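Local coordinates for nucleoporin NUP116 (Candida glabrata, PDB 3NF5), which is a GLFG-family nucleoporin, probably a structural constituent of the nuclear pore complex, represented here by its C-terminal pore-targeting domain, at residues Leu78-Asn81 / Asn82-Asn85; Ile65-Asp68 / Leu69-Gln73. All coordinates share one frame; numbering follows the deposited sequence.

Contact 1 (Leu78-Asn81 / Asn82-Asn85)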
ATOM      1  N   LEU A  78       2.820  -4.022  -4.244  1.00 19.32           N
ATOM      2  CA  LEU A  78       2.531  -5.366  -4.724  1.00 19.56           C
ATOM      3  C   LEU A  78       1.267  -5.859  -4.026  1.00 20.42           C
ATOM      4  O   LEU A  78       1.257  -6.067  -2.809  1.00 19.03           O
ATOM      5  CB  LEU A  78       3.671  -6.275  -4.349  1.00 20.10           C
ATOM      6  CG  LEU A  78       5.093  -5.855  -4.832  1.00 22.05           C
ATOM      7  CD1 LEU A  78       6.178  -6.840  -4.311  1.00 21.06           C
ATOM      8  CD2 LEU A  78       5.212  -5.594  -6.385  1.00 21.49           C
ATOM      9  N   LEU A  79       0.200  -6.016  -4.786  1.00 20.47           N
ATOM     10  CA  LEU A  79      -1.071  -6.467  -4.223  1.00 21.06           C
ATOM     11  C   LEU A  79      -1.361  -7.898  -4.728  1.00 21.48           C
ATOM     12  O   LEU A  79      -1.294  -8.149  -5.934  1.00 20.67           O
ATOM     13  CB  LEU A  79      -2.152  -5.506  -4.659  1.00 20.98           C
ATOM     14  CG  LEU A  79      -1.937  -4.039  -4.306  1.00 20.98           C
ATOM     15  CD1 LEU A  79      -3.029  -3.149  -4.952  1.00 20.09           C
ATOM     16  CD2 LEU A  79      -1.804  -3.805  -2.743  1.00 20.54           C
ATOM     17  N   TYR A  80      -1.711  -8.810  -3.811  1.00 22.56           N
ATOM     18  CA  TYR A  80      -1.955 -10.214  -4.147  1.00 23.42           C
ATOM     19  C   TYR A  80      -0.830 -10.825  -4.982  1.00 25.31           C
ATOM     20  O   TYR A  80      -1.073 -11.633  -5.850  1.00 25.39           O
ATOM     21  CB  TYR A  80      -3.278 -10.357  -4.892  1.00 23.44           C
ATOM     22  CG  TYR A  80      -4.450 -10.462  -3.963  1.00 22.33           C
ATOM     23  CD1 TYR A  80      -4.824  -9.399  -3.160  1.00 22.82           C
ATOM     24  CD2 TYR A  80      -5.193 -11.606  -3.914  1.00 22.00           C
ATOM     25  CE1 TYR A  80      -5.864  -9.499  -2.319  1.00 18.82           C
ATOM     26  CE2 TYR A  80      -6.273 -11.695  -3.084  1.00 22.68           C
ATOM     27  CZ  TYR A  80      -6.603 -10.638  -2.304  1.00 21.28           C
ATOM     28  OH  TYR A  80      -7.657 -10.785  -1.492  1.00 22.86           O
ATOM     29  N   ASN A  81       0.410 -10.470  -4.680  1.00 26.47           N
ATOM     30  CA  ASN A  81       1.551 -10.877  -5.507  1.00 26.92           C
ATOM     31  C   ASN A  81       1.834 -12.368  -5.396  1.00 28.43           C
ATOM     32  O   ASN A  81       2.459 -12.934  -6.280  1.00 29.82           O
ATOM     33  CB  ASN A  81       2.773 -10.069  -5.035  1.00 26.81           C
ATOM     34  CG  ASN A  81       3.916 -10.027  -6.043  1.00 29.72           C
ATOM     35  OD1 ASN A  81       5.026 -10.498  -5.742  1.00 28.71           O
ATOM     36  ND2 ASN A  81       3.697  -9.358  -7.166  1.00 29.22           N
ATOM     37  N   ASN A  82       1.424 -13.002  -4.304  1.00 29.34           N
ATOM     38  CA  ASN A  82       1.669 -14.418  -4.082  1.00 31.00           C
ATOM     39  C   ASN A  82       0.452 -15.245  -4.347  1.00 30.99           C
ATOM     40  O   ASN A  82       0.396 -16.384  -3.902  1.00 33.16           O
ATOM     41  CB  ASN A  82       2.084 -14.683  -2.645  1.00 31.84           C
ATOM     42  CG  ASN A  82       3.184 -13.790  -2.194  1.00 35.36           C
ATOM     43  OD1 ASN A  82       4.224 -13.715  -2.852  1.00 41.52           O
ATOM     44  ND2 ASN A  82       2.959 -13.054  -1.093  1.00 39.05           N
ATOM     45  N   SER A  83      -0.521 -14.684  -5.051  1.00 29.82           N
ATOM     46  CA  SER A  83      -1.798 -15.312  -5.221  1.00 29.78           C
ATOM     47  C   SER A  83      -1.933 -15.490  -6.699  1.00 30.45           C
ATOM     48  O   SER A  83      -1.645 -14.586  -7.462  1.00 29.65           O
ATOM     49  CB  SER A  83      -2.925 -14.434  -4.665  1.00 29.60           C
ATOM     50  OG  SER A  83      -2.899 -14.469  -3.238  1.00 27.01           O
ATOM     51  N   THR A  84      -2.368 -16.675  -7.095  1.00 31.05           N
ATOM     52  CA  THR A  84      -2.554 -16.974  -8.503  1.00 32.28           C
ATOM     53  C   THR A  84      -3.753 -16.233  -9.058  1.00 31.61           C
ATOM     54  O   THR A  84      -3.724 -15.828 -10.204  1.00 34.10           O
ATOM     55  CB  THR A  84      -2.794 -18.453  -8.690  1.00 32.21           C
ATOM     56  OG1 THR A  84      -4.015 -18.774  -8.014  1.00 37.57           O
ATOM     57  CG2 THR A  84      -1.683 -19.249  -8.043  1.00 31.67           C
ATOM     58  N   ASN A  85      -4.811 -16.078  -8.273  1.00 30.50           N
ATOM     59  CA  ASN A  85      -6.047 -15.413  -8.718  1.00 30.16           C
ATOM     60  C   ASN A  85      -6.486 -14.317  -7.751  1.00 29.35           C
ATOM     61  O   ASN A  85      -6.055 -14.311  -6.609  1.00 28.31           O
ATOM     62  CB  ASN A  85      -7.141 -16.450  -8.867  1.00 30.83           C
ATOM     63  CG  ASN A  85      -6.812 -17.459  -9.989  1.00 32.23           C
ATOM     64  OD1 ASN A  85      -6.679 -17.070 -11.153  1.00 35.81           O
ATOM     65  ND2 ASN A  85      -6.607 -18.709  -9.628  1.00 32.79           N
TER
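Y80 and S83 form the two ends of a type I beta turn, a local contact at the surface where strand 76-79 gives way to the loop leading toward strand 97-101. N81 and N82 fill the middle of the turn with the backbone conformations expected for that type. Y80 itself has positive phi (50°), a left-handed helical conformation in which the chain leaves the extended path of L78 and L79. The turn is closed by a backbone hydrogen bond from S83 N to Y80 O, 3.2 Å long.

A side-chain contact accompanies that bond. The Y80 ring turns obliquely past S83, and its CD2 does the touching, 3.7 Å from S83 CB and equally close to S83 OG. Both side chains stand beside their own backbone N, with chi1 of -85° for Y80 bringing its ring to the flank of the turn where S83 CB points toward Y80. Farther along, N85 O also approaches the ring obliquely, 3.9 Å from Y80 CD2.

The two asparagines behave differently. N81 is exposed to solvent in the middle of the turn. The N82 side chain leads away from the turn; its amide ND2 is hydrogen-bonded to D68 OD1, which ties the bend to the short helix 65-69. The Y80 ring also packs on V86, L93 and L156, and both Y80 and S83 lean on L69. The turn therefore lies against the end of helix 65-69, while the strand leading into it pairs with strand 70-73.

Contact 2 (Ile65-Asp68 / Leu69-Gln73)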
ATOM      1  N   ILE A  65      -3.130 -10.440   5.510  1.00 20.01           N
ATOM      2  CA  ILE A  65      -3.357  -9.203   4.824  1.00 19.99           C
ATOM      3  C   ILE A  65      -2.076  -8.350   4.772  1.00 19.72           C
ATOM      4  O   ILE A  65      -1.576  -8.030   3.670  1.00 19.54           O
ATOM      5  CB  ILE A  65      -4.522  -8.379   5.436  1.00 19.06           C
ATOM      6  CG1 ILE A  65      -5.832  -9.160   5.401  1.00 19.85           C
ATOM      7  CG2 ILE A  65      -4.648  -7.036   4.678  1.00 21.45           C
ATOM      8  CD1 ILE A  65      -6.958  -8.464   6.131  1.00 17.93           C
ATOM      9  N   CYS A  66      -1.533  -7.996   5.933  1.00 21.08           N
ATOM     10  CA  CYS A  66      -0.242  -7.271   5.959  1.00 21.38           C
ATOM     11  C   CYS A  66       0.934  -8.152   5.546  1.00 21.90           C
ATOM     12  O   CYS A  66       1.152  -9.233   6.128  1.00 21.32           O
ATOM     13  CB  CYS A  66       0.065  -6.775   7.364  1.00 22.64           C
ATOM     14  SG  CYS A  66      -1.101  -5.618   8.043  1.00 22.99           S
ATOM     15  N   ASP A  67       1.702  -7.666   4.578  1.00 22.09           N
ATOM     16  CA  ASP A  67       2.969  -8.280   4.095  1.00 22.61           C
ATOM     17  C   ASP A  67       2.844  -9.658   3.398  1.00 22.63           C
ATOM     18  O   ASP A  67       3.795 -10.448   3.344  1.00 23.44           O
ATOM     19  CB  ASP A  67       4.003  -8.305   5.214  1.00 23.11           C
ATOM     20  CG  ASP A  67       5.448  -8.185   4.720  1.00 24.75           C
ATOM     21  OD1 ASP A  67       5.771  -7.591   3.663  1.00 23.08           O
ATOM     22  OD2 ASP A  67       6.280  -8.674   5.477  1.00 30.02           O
ATOM     23  N   ASP A  68       1.685  -9.911   2.812  1.00 22.13           N
ATOM     24  CA  ASP A  68       1.431 -11.059   1.936  1.00 21.30           C
ATOM     25  C   ASP A  68       0.430 -10.593   0.854  1.00 19.70           C
ATOM     26  O   ASP A  68       0.803 -10.398  -0.251  1.00 19.27           O
ATOM     27  CB  ASP A  68       0.915 -12.247   2.762  1.00 22.54           C
ATOM     28  CG  ASP A  68       0.503 -13.443   1.930  1.00 24.68           C
ATOM     29  OD1 ASP A  68       0.421 -13.310   0.680  1.00 28.08           O
ATOM     30  OD2 ASP A  68       0.173 -14.511   2.539  1.00 28.29           O
ATOM     31  N   LEU A  69      -0.823 -10.344   1.204  1.00 18.22           N
ATOM     32  CA  LEU A  69      -1.755  -9.786   0.227  1.00 17.05           C
ATOM     33  C   LEU A  69      -1.400  -8.325  -0.148  1.00 15.47           C
ATOM     34  O   LEU A  69      -1.609  -7.910  -1.250  1.00 16.40           O
ATOM     35  CB  LEU A  69      -3.166  -9.777   0.794  1.00 17.43           C
ATOM     36  CG  LEU A  69      -3.805 -11.177   0.930  1.00 21.14           C
ATOM     37  CD1 LEU A  69      -5.255 -10.958   1.425  1.00 20.01           C
ATOM     38  CD2 LEU A  69      -3.766 -11.887  -0.424  1.00 20.74           C
ATOM     39  N   VAL A  70      -0.927  -7.562   0.816  1.00 15.23           N
ATOM     40  CA  VAL A  70      -0.594  -6.156   0.641  1.00 14.87           C
ATOM     41  C   VAL A  70       0.848  -5.999   1.092  1.00 16.12           C
ATOM     42  O   VAL A  70       1.160  -6.255   2.271  1.00 16.09           O
ATOM     43  CB  VAL A  70      -1.487  -5.198   1.467  1.00 14.47           C
ATOM     44  CG1 VAL A  70      -1.062  -3.744   1.184  1.00 14.56           C
ATOM     45  CG2 VAL A  70      -2.989  -5.394   1.146  1.00 15.23           C
ATOM     46  N   VAL A  71       1.688  -5.587   0.156  1.00 16.18           N
ATOM     47  CA  VAL A  71       3.162  -5.434   0.347  1.00 17.16           C
ATOM     48  C   VAL A  71       3.596  -4.059  -0.191  1.00 14.82           C
ATOM     49  O   VAL A  71       3.227  -3.657  -1.276  1.00 14.44           O
ATOM     50  CB  VAL A  71       3.953  -6.603  -0.353  1.00 17.75           C
ATOM     51  CG1 VAL A  71       5.497  -6.352  -0.368  1.00 20.42           C
ATOM     52  CG2 VAL A  71       3.663  -7.970   0.297  1.00 17.70           C
ATOM     53  N   PHE A  72       4.305  -3.306   0.618  1.00 16.89           N
ATOM     54  CA  PHE A  72       4.942  -2.036   0.210  1.00 16.07           C
ATOM     55  C   PHE A  72       6.442  -2.227   0.389  1.00 19.69           C
ATOM     56  O   PHE A  72       6.872  -2.693   1.425  1.00 20.63           O
ATOM     57  CB  PHE A  72       4.462  -0.920   1.116  1.00 18.02           C
ATOM     58  CG  PHE A  72       3.032  -0.586   0.928  1.00 17.11           C
ATOM     59  CD1 PHE A  72       2.643   0.212  -0.131  1.00 19.86           C
ATOM     60  CD2 PHE A  72       2.057  -1.138   1.775  1.00 21.20           C
ATOM     61  CE1 PHE A  72       1.308   0.509  -0.306  1.00 19.33           C
ATOM     62  CE2 PHE A  72       0.728  -0.829   1.589  1.00 17.21           C
ATOM     63  CZ  PHE A  72       0.366  -0.051   0.569  1.00 14.37           C
ATOM     64  N   GLN A  73       7.204  -1.982  -0.670  1.00 22.65           N
ATOM     65  CA  GLN A  73       8.665  -2.025  -0.708  1.00 22.80           C
ATOM     66  C   GLN A  73       9.138  -0.661  -1.191  1.00 22.70           C
ATOM     67  O   GLN A  73       8.311   0.169  -1.553  1.00 21.00           O
ATOM     68  CB  GLN A  73       9.070  -3.046  -1.763  1.00 25.70           C
ATOM     69  CG  GLN A  73       8.703  -4.478  -1.486  1.00 28.14           C
ATOM     70  CD  GLN A  73       9.391  -5.375  -2.501  1.00 36.94           C
ATOM     71  OE1 GLN A  73       9.062  -5.371  -3.703  1.00 39.44           O
ATOM     72  NE2 GLN A  73      10.407  -6.090  -2.041  1.00 40.81           N
TER
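V71 lays its CG2 methyl across the backbone of D67 and D68, at a helix-to-strand junction that includes a wide pi-type turn. Here the short helix 65-69 runs straight into strand 70-73, in a domain related by sequence to the Nup98-96 autopeptidase family. V71 CG2 lies 3.6 Å from D67 C and close to D68 N as well. With CG1 anti to the backbone N (chi1 171°), CG2 is the branch left beside that N, in position for this contact. The D67 carboxylate and the V71 side chain cross obliquely, D67 OD1 coming to 4.0 Å from V71 CG2; that oxygen also has a weak hydrogen bond to Y16 OH.

The buried side is made by three aliphatic residues. I65 offers two branches: CG1 meets L69 CD1 at 4.4 Å, while CG2 faces V70 CG2 at 4.2 Å. These are loose apolar approaches, and the group extends onto neighbouring strands, with I65 and V70 both packing on V41 and I65 also reaching I18. Near the backbone the fit is closer, since L69 CB and V70 CB both rest against I65 O.

The D68 side chain is bonded outside this group. Its carboxylate lies alongside L69 N without hydrogen-bonding to it, and OD1 is instead taken up by N82 ND2.

The junction is braced by a pair of backbone bonds at V70, placed around C66 to give a single beta bridge. V70 has just left helical geometry, yet its N-H still reaches back five residues to I65 O, at 3.0 Å. In return D67 N donates to V70 O over 2.8 Å.

In the fold
The two contacts come in series along the chain, contact 2 first and contact 1 after it, with their centres 10 Å apart. Each includes part of a strand of the two-stranded antiparallel sheet, 70-73 in contact 2 and 76-79 in contact 1. Probable backbone hydrogen bonds join them directly: L78 N to V71 O at 3.0 Å, and Y80 N to L69 O at 2.7 Å. Residues 69-80 thus form one hairpin. Its start, in contact 2, is partly buried and packs on strands 16-19 and 40-43 of the six-stranded sheet, nearer the centre of the chain; its exit turn, contact 1, lies at the surface of the same domain.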